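Local atomic coordinates of nidogen (Mus musculus, PDB entry 1NPE), a protein that probably links basement-membrane components, its G3 domain, a six-bladed YWTD beta-propeller, binding laminin. Residues Ala35-Gly40 with Arg252-Thr257; Arg91-Thr96 with Ala106-Thr111. All coordinates share one frame; numbering follows the deposited sequence.

Contact 1. Residues Ala35-Gly40 with Arg252-Thr257; sequences AKVIIG and RLYGIT
Ile39 O and Gly255 N join the two backbones directly, at 2.7 Å, although the N-H is bent to 127° and the hydrogen bond counts as weak. The two segments meet where the YWTD beta-propeller closes its ring: strand 256-259 completes the blade begun by strand 2-8, and strand 36-44 opens the next blade. Tyr254 makes the largest single contribution, followed by Ile39. With CG anti to its own carbonyl carbon (chi1 -62°), the ring comes to lie against Ile39, whose CD1 sits nearly over the ring centre, 3.8 Å from the centroid, in a CH-pi contact. The opposite ring face is met, off centre, by the backbone carbon of Arg252. Val37 CG1 approaches Tyr254 CE2 more loosely, at 4.2 Å. A chain of another protein, probably laminin, packs on Val37, Ile39 and Tyr254, which places this blade junction at the binding surface. A serine in place of Tyr254 would probably leave Ile39 CD1 without an aromatic face to rest on and open a gap beside Val37. Gly255 fits its position closely, for a CB there would fall about 2.3 Å from Ile39 O.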
ATOM      1  N   ALA A  35       9.450  -9.730 -12.313  1.00 25.34           N
ATOM      2  CA  ALA A  35       8.853 -10.472 -11.205  1.00 25.33           C
ATOM      3  C   ALA A  35       8.243  -9.618 -10.091  1.00 25.16           C
ATOM      4  O   ALA A  35       7.495 -10.137  -9.260  1.00 25.17           O
ATOM      5  CB  ALA A  35       9.881 -11.433 -10.611  1.00 25.50           C
ATOM      6  N   LYS A  36       8.501  -8.312 -10.105  1.00 24.14           N
ATOM      7  CA  LYS A  36       8.025  -7.434  -9.035  1.00 23.67           C
ATOM      8  C   LYS A  36       6.799  -6.547  -9.246  1.00 21.66           C
ATOM      9  O   LYS A  36       6.402  -6.244 -10.362  1.00 20.56           O
ATOM     10  CB  LYS A  36       9.181  -6.549  -8.553  1.00 25.89           C
ATOM     11  CG  LYS A  36      10.430  -7.296  -8.087  1.00 28.78           C
ATOM     12  CD  LYS A  36      11.469  -6.315  -7.521  1.00 33.02           C
ATOM     13  CE  LYS A  36      12.804  -6.993  -7.186  1.00 35.43           C
ATOM     14  NZ  LYS A  36      12.701  -7.975  -6.062  1.00 38.38           N
ATOM     15  N   VAL A  37       6.190  -6.157  -8.132  1.00 20.27           N
ATOM     16  CA  VAL A  37       5.050  -5.249  -8.138  1.00 17.96           C
ATOM     17  C   VAL A  37       5.567  -4.044  -7.350  1.00 18.52           C
ATOM     18  O   VAL A  37       5.543  -4.031  -6.114  1.00 17.27           O
ATOM     19  CB  VAL A  37       3.796  -5.852  -7.447  1.00 17.50           C
ATOM     20  CG1 VAL A  37       2.698  -4.803  -7.343  1.00 12.08           C
ATOM     21  CG2 VAL A  37       3.288  -7.063  -8.228  1.00 13.95           C
ATOM     22  N   ILE A  38       6.127  -3.083  -8.080  1.00 17.82           N
ATOM     23  CA  ILE A  38       6.687  -1.876  -7.493  1.00 16.77           C
ATOM     24  C   ILE A  38       5.560  -1.001  -6.956  1.00 16.25           C
ATOM     25  O   ILE A  38       4.613  -0.691  -7.676  1.00 16.94           O
ATOM     26  CB  ILE A  38       7.489  -1.073  -8.542  1.00 18.05           C
ATOM     27  CG1 ILE A  38       8.451  -1.992  -9.302  1.00 19.40           C
ATOM     28  CG2 ILE A  38       8.276   0.039  -7.861  1.00 18.62           C
ATOM     29  CD1 ILE A  38       9.648  -2.459  -8.491  1.00 20.31           C
ATOM     30  N   ILE A  39       5.661  -0.603  -5.693  1.00 14.91           N
ATOM     31  CA  ILE A  39       4.627   0.224  -5.086  1.00 13.58           C
ATOM     32  C   ILE A  39       5.116   1.628  -4.743  1.00 15.39           C
ATOM     33  O   ILE A  39       4.645   2.604  -5.324  1.00 17.89           O
ATOM     34  CB  ILE A  39       4.042  -0.444  -3.828  1.00 13.01           C
ATOM     35  CG1 ILE A  39       3.464  -1.820  -4.178  1.00 11.73           C
ATOM     36  CG2 ILE A  39       2.970   0.444  -3.211  1.00 12.04           C
ATOM     37  CD1 ILE A  39       2.221  -1.771  -5.062  1.00  9.99           C
ATOM     38  N   GLY A  40       6.056   1.730  -3.805  1.00 14.84           N
ATOM     39  CA  GLY A  40       6.568   3.033  -3.416  1.00 12.29           C
ATOM     40  C   GLY A  40       7.806   3.473  -4.177  1.00 13.97           C
ATOM     41  O   GLY A  40       8.621   2.639  -4.570  1.00 14.93           O
ATOM     42  N   ARG A 252      -2.407  -1.148 -13.586  1.00 27.93           N
ATOM     43  CA  ARG A 252      -2.487  -0.359 -12.356  1.00 26.78           C
ATOM     44  C   ARG A 252      -1.230   0.479 -12.065  1.00 24.71           C
ATOM     45  O   ARG A 252      -0.120  -0.047 -12.001  1.00 24.90           O
ATOM     46  CB  ARG A 252      -2.757  -1.290 -11.174  1.00 28.56           C
ATOM     47  CG  ARG A 252      -3.448  -0.646  -9.988  1.00 29.70           C
ATOM     48  CD  ARG A 252      -4.910  -0.437 -10.276  1.00 31.46           C
ATOM     49  NE  ARG A 252      -5.766  -1.071  -9.280  1.00 34.15           N
ATOM     50  CZ  ARG A 252      -7.096  -1.071  -9.333  1.00 33.87           C
ATOM     51  NH1 ARG A 252      -7.726  -0.469 -10.333  1.00 34.29           N
ATOM     52  NH2 ARG A 252      -7.797  -1.677  -8.387  1.00 32.89           N
ATOM     53  N   LEU A 253      -1.416   1.786 -11.927  1.00 21.91           N
ATOM     54  CA  LEU A 253      -0.320   2.697 -11.615  1.00 21.10           C
ATOM     55  C   LEU A 253      -0.149   2.779 -10.098  1.00 20.06           C
ATOM     56  O   LEU A 253      -1.134   2.779  -9.371  1.00 18.52           O
ATOM     57  CB  LEU A 253      -0.625   4.101 -12.146  1.00 22.34           C
ATOM     58  CG  LEU A 253      -0.801   4.311 -13.651  1.00 22.73           C
ATOM     59  CD1 LEU A 253      -0.843   5.797 -13.921  1.00 24.78           C
ATOM     60  CD2 LEU A 253       0.361   3.705 -14.398  1.00 22.59           C
ATOM     61  N   TYR A 254       1.091   2.871  -9.624  1.00 18.06           N
ATOM     62  CA  TYR A 254       1.329   2.967  -8.191  1.00 18.00           C
ATOM     63  C   TYR A 254       2.063   4.243  -7.757  1.00 17.49           C
ATOM     64  O   TYR A 254       1.588   5.345  -8.023  1.00 18.35           O
ATOM     65  CB  TYR A 254       2.014   1.695  -7.677  1.00 18.39           C
ATOM     66  CG  TYR A 254       1.146   0.468  -7.871  1.00 21.66           C
ATOM     67  CD1 TYR A 254      -0.051   0.322  -7.163  1.00 23.40           C
ATOM     68  CD2 TYR A 254       1.481  -0.514  -8.807  1.00 22.50           C
ATOM     69  CE1 TYR A 254      -0.894  -0.767  -7.386  1.00 26.18           C
ATOM     70  CE2 TYR A 254       0.642  -1.609  -9.037  1.00 25.56           C
ATOM     71  CZ  TYR A 254      -0.542  -1.725  -8.326  1.00 26.58           C
ATOM     72  OH  TYR A 254      -1.399  -2.771  -8.578  1.00 30.06           O
ATOM     73  N   GLY A 255       3.194   4.092  -7.074  1.00 16.26           N
ATOM     74  CA  GLY A 255       3.949   5.240  -6.604  1.00 15.08           C
ATOM     75  C   GLY A 255       4.412   6.196  -7.685  1.00 16.06           C
ATOM     76  O   GLY A 255       4.526   5.831  -8.857  1.00 17.46           O
ATOM     77  N   ILE A 256       4.710   7.419  -7.274  1.00 15.77           N
ATOM     78  CA  ILE A 256       5.161   8.454  -8.188  1.00 17.10           C
ATOM     79  C   ILE A 256       6.119   9.389  -7.456  1.00 19.43           C
ATOM     80  O   ILE A 256       5.906   9.728  -6.291  1.00 22.61           O
ATOM     81  CB  ILE A 256       3.956   9.249  -8.760  1.00 14.87           C
ATOM     82  CG1 ILE A 256       4.394  10.153  -9.908  1.00 12.71           C
ATOM     83  CG2 ILE A 256       3.277  10.053  -7.670  1.00 13.46           C
ATOM     84  CD1 ILE A 256       3.225  10.740 -10.682  1.00 11.82           C
ATOM     85  N   THR A 257       7.183   9.788  -8.141  1.00 20.48           N
ATOM     86  CA  THR A 257       8.174  10.676  -7.560  1.00 23.14           C
ATOM     87  C   THR A 257       8.822  11.517  -8.656  1.00 24.57           C
ATOM     88  O   THR A 257       8.712  11.203  -9.844  1.00 25.99           O
ATOM     89  CB  THR A 257       9.244   9.869  -6.779  1.00 21.94           C
ATOM     90  OG1 THR A 257      10.099  10.766  -6.065  1.00 24.46           O
ATOM     91  CG2 THR A 257      10.078   9.005  -7.719  1.00 21.26           C
TER

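Contact 2. Residues Arg91-Thr96 with Ala106-Thr111; sequences RTIFWT and AKMDGT
Ile93 and Ala106 form an antiparallel hydrogen-bonded pair in the beta hairpin that makes up the two middle strands of a propeller blade. Ile93 N reaches Ala106 O at 2.8 Å with an almost straight N-H (167°), and Ala106 N returns a bond of 3.0 Å to Ile93 O. This is the close-packed part. The methyl of Ala106 touches Ile93 CG1 and meets Trp95 at the edge of the indole, in its plane, with CB 3.9 Å from CZ3. Trp95 belongs to the Phe-Trp-Thr sequence that stands here for the YWT of the family motif. Thr92 presses in as well, its CB 3.2 Å from Ala106 O. Buried Met108 packs just as closely: its chain, bent at chi2 (-69°), lays the methyl over one face of the Arg91 guanidinium, CE being 3.3 Å from CZ.

On the solvent side, near exposed Lys107, the backbone pairing slackens. The bond from Met108 N to Arg91 O stretches to 3.3 Å, with the donor 41° above the carbonyl plane, and a water bridges the same two atoms, donating a hydrogen bond to Arg91 O and accepting one from Met108 N. Apart from the hairpin pairing, Arg91 and Thr92 form a G1 beta bulge with Asp87 of strand 81-87. Met108 belongs to the type I turn from Lys107 to Gly110; just past it Thr111 donates to Asp109 OD1 from its N, which makes an Asx turn, and from OG1 at 2.8 Å. The chemistry thus changes along the hairpin: direct backbone bonds secure the strands, whereas near the turn, itself shaped by the Asp109 carboxylate, a long bond and a water join the segments, and the guanidinium is paired with Asp44 through NH2 while one face takes the Met108 methyl.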
ATOM      1  N   ARG A  91      21.598  10.683   5.003  1.00 28.57           N
ATOM      2  CA  ARG A  91      21.827   9.448   4.243  1.00 28.68           C
ATOM      3  C   ARG A  91      21.025   8.248   4.758  1.00 27.69           C
ATOM      4  O   ARG A  91      21.588   7.179   4.998  1.00 28.54           O
ATOM      5  CB  ARG A  91      23.322   9.087   4.235  1.00 30.00           C
ATOM      6  CG  ARG A  91      24.264  10.151   3.682  1.00 31.16           C
ATOM      7  CD  ARG A  91      24.314  10.144   2.159  1.00 32.74           C
ATOM      8  NE  ARG A  91      23.201  10.875   1.567  1.00 33.24           N
ATOM      9  CZ  ARG A  91      22.792  10.738   0.310  1.00 32.31           C
ATOM     10  NH1 ARG A  91      23.393   9.888  -0.518  1.00 29.32           N
ATOM     11  NH2 ARG A  91      21.780  11.471  -0.124  1.00 32.59           N
ATOM     12  N   THR A  92      19.716   8.418   4.939  1.00 26.49           N
ATOM     13  CA  THR A  92      18.877   7.321   5.418  1.00 24.25           C
ATOM     14  C   THR A  92      17.545   7.216   4.681  1.00 23.42           C
ATOM     15  O   THR A  92      17.122   8.149   4.004  1.00 24.00           O
ATOM     16  CB  THR A  92      18.587   7.438   6.932  1.00 24.45           C
ATOM     17  OG1 THR A  92      17.977   8.703   7.215  1.00 24.33           O
ATOM     18  CG2 THR A  92      19.859   7.293   7.736  1.00 23.06           C
ATOM     19  N   ILE A  93      16.904   6.060   4.804  1.00 22.46           N
ATOM     20  CA  ILE A  93      15.608   5.816   4.184  1.00 20.41           C
ATOM     21  C   ILE A  93      14.559   5.573   5.274  1.00 20.33           C
ATOM     22  O   ILE A  93      14.900   5.233   6.413  1.00 20.10           O
ATOM     23  CB  ILE A  93      15.639   4.584   3.242  1.00 20.37           C
ATOM     24  CG1 ILE A  93      15.909   3.300   4.029  1.00 21.77           C
ATOM     25  CG2 ILE A  93      16.717   4.748   2.192  1.00 20.93           C
ATOM     26  CD1 ILE A  93      15.771   2.041   3.193  1.00 22.09           C
ATOM     27  N   PHE A  94      13.295   5.793   4.927  1.00 18.09           N
ATOM     28  CA  PHE A  94      12.169   5.582   5.831  1.00 16.59           C
ATOM     29  C   PHE A  94      11.115   4.852   5.006  1.00 15.97           C
ATOM     30  O   PHE A  94      10.997   5.100   3.808  1.00 15.03           O
ATOM     31  CB  PHE A  94      11.543   6.910   6.281  1.00 16.43           C
ATOM     32  CG  PHE A  94      12.431   7.763   7.146  1.00 16.19           C
ATOM     33  CD1 PHE A  94      12.237   7.812   8.523  1.00 15.23           C
ATOM     34  CD2 PHE A  94      13.411   8.575   6.578  1.00 17.40           C
ATOM     35  CE1 PHE A  94      13.005   8.666   9.326  1.00 15.66           C
ATOM     36  CE2 PHE A  94      14.181   9.430   7.370  1.00 17.57           C
ATOM     37  CZ  PHE A  94      13.974   9.476   8.749  1.00 16.38           C
ATOM     38  N   TRP A  95      10.343   3.964   5.628  1.00 13.97           N
ATOM     39  CA  TRP A  95       9.296   3.286   4.874  1.00 13.98           C
ATOM     40  C   TRP A  95       8.137   2.819   5.736  1.00 13.29           C
ATOM     41  O   TRP A  95       8.267   2.674   6.954  1.00 12.85           O
ATOM     42  CB  TRP A  95       9.857   2.120   4.039  1.00 13.38           C
ATOM     43  CG  TRP A  95      10.191   0.872   4.808  1.00 12.88           C
ATOM     44  CD1 TRP A  95       9.367  -0.194   5.038  1.00 13.48           C
ATOM     45  CD2 TRP A  95      11.459   0.527   5.372  1.00 13.33           C
ATOM     46  NE1 TRP A  95      10.047  -1.186   5.700  1.00 14.07           N
ATOM     47  CE2 TRP A  95      11.334  -0.771   5.916  1.00 14.05           C
ATOM     48  CE3 TRP A  95      12.693   1.183   5.464  1.00 13.74           C
ATOM     49  CZ2 TRP A  95      12.400  -1.430   6.543  1.00 14.04           C
ATOM     50  CZ3 TRP A  95      13.755   0.528   6.089  1.00 16.05           C
ATOM     51  CH2 TRP A  95      13.598  -0.767   6.618  1.00 15.97           C
ATOM     52  N   THR A  96       6.992   2.629   5.095  1.00 12.13           N
ATOM     53  CA  THR A  96       5.802   2.153   5.773  1.00 11.63           C
ATOM     54  C   THR A  96       5.621   0.680   5.440  1.00 12.18           C
ATOM     55  O   THR A  96       5.978   0.231   4.353  1.00 13.56           O
ATOM     56  CB  THR A  96       4.544   2.913   5.307  1.00 13.26           C
ATOM     57  OG1 THR A  96       4.411   2.791   3.881  1.00 15.43           O
ATOM     58  CG2 THR A  96       4.646   4.385   5.688  1.00 12.46           C
ATOM     59  N   ALA A 106      16.502   3.256   8.068  1.00 21.70           N
ATOM     60  CA  ALA A 106      17.755   2.526   7.873  1.00 23.67           C
ATOM     61  C   ALA A 106      18.714   3.322   6.995  1.00 24.56           C
ATOM     62  O   ALA A 106      18.327   4.329   6.406  1.00 25.31           O
ATOM     63  CB  ALA A 106      17.473   1.163   7.235  1.00 22.61           C
ATOM     64  N   LYS A 107      19.966   2.877   6.924  1.00 25.32           N
ATOM     65  CA  LYS A 107      20.967   3.541   6.092  1.00 26.24           C
ATOM     66  C   LYS A 107      20.611   3.343   4.622  1.00 26.15           C
ATOM     67  O   LYS A 107      19.843   2.440   4.288  1.00 26.22           O
ATOM     68  CB  LYS A 107      22.355   2.960   6.363  1.00 27.76           C
ATOM     69  CG  LYS A 107      22.901   3.291   7.740  1.00 29.55           C
ATOM     70  CD  LYS A 107      24.250   2.631   7.987  1.00 31.64           C
ATOM     71  CE  LYS A 107      25.326   3.129   7.034  1.00 31.98           C
ATOM     72  NZ  LYS A 107      26.670   2.613   7.426  1.00 33.86           N
ATOM     73  N   MET A 108      21.174   4.173   3.747  1.00 26.11           N
ATOM     74  CA  MET A 108      20.901   4.077   2.312  1.00 26.83           C
ATOM     75  C   MET A 108      21.104   2.660   1.764  1.00 25.98           C
ATOM     76  O   MET A 108      20.363   2.226   0.884  1.00 25.66           O
ATOM     77  CB  MET A 108      21.787   5.043   1.525  1.00 30.68           C
ATOM     78  CG  MET A 108      21.662   6.501   1.908  1.00 32.44           C
ATOM     79  SD  MET A 108      20.095   7.223   1.465  1.00 40.47           S
ATOM     80  CE  MET A 108      20.553   8.288   0.173  1.00 34.23           C
ATOM     81  N   ASP A 109      22.112   1.948   2.270  1.00 24.90           N
ATOM     82  CA  ASP A 109      22.380   0.585   1.810  1.00 25.77           C
ATOM     83  C   ASP A 109      21.528  -0.485   2.504  1.00 24.32           C
ATOM     84  O   ASP A 109      21.751  -1.682   2.322  1.00 23.76           O
ATOM     85  CB  ASP A 109      23.879   0.238   1.910  1.00 27.39           C
ATOM     86  CG  ASP A 109      24.421   0.280   3.344  1.00 29.39           C
ATOM     87  OD1 ASP A 109      23.634   0.337   4.318  1.00 26.80           O
ATOM     88  OD2 ASP A 109      25.664   0.238   3.487  1.00 29.63           O
ATOM     89  N   GLY A 110      20.578  -0.039   3.323  1.00 23.78           N
ATOM     90  CA  GLY A 110      19.691  -0.954   4.021  1.00 21.53           C
ATOM     91  C   GLY A 110      20.163  -1.508   5.356  1.00 21.46           C
ATOM     92  O   GLY A 110      19.435  -2.283   5.983  1.00 20.34           O
ATOM     93  N   THR A 111      21.363  -1.138   5.798  1.00 20.39           N
ATOM     94  CA  THR A 111      21.865  -1.641   7.080  1.00 20.36           C
ATOM     95  C   THR A 111      21.440  -0.778   8.264  1.00 21.90           C
ATOM     96  O   THR A 111      20.970   0.346   8.094  1.00 22.46           O
ATOM     97  CB  THR A 111      23.409  -1.776   7.107  1.00 19.65           C
ATOM     98  OG1 THR A 111      24.016  -0.488   6.958  1.00 18.86           O
ATOM     99  CG2 THR A 111      23.888  -2.707   6.000  1.00 17.78           C
TER
HETATM  100  O   HOH W   1      23.716   5.603   4.704  1.00 36.52           O

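In the fold
The two contacts illustrate how a propeller needs different joints between blades and within them. Contact 1 is buried and links segments more than 200 residues apart, from the chain leading into strand 256-259 of one blade to strand 36-44 of the next; contact 2 is local, lies farther from the chain centre and is only partly buried, pairing neighbouring strands of a single blade. They share no strand, and their nearest atoms are about 8 Å apart, with contact 2 nested in the chain between the two segments of contact 1. Aromatic and aliphatic packing dominates the first, beside the surface met by the partner protein. Regular strand pairing dominates the second, giving way to water and charged groups near its turn.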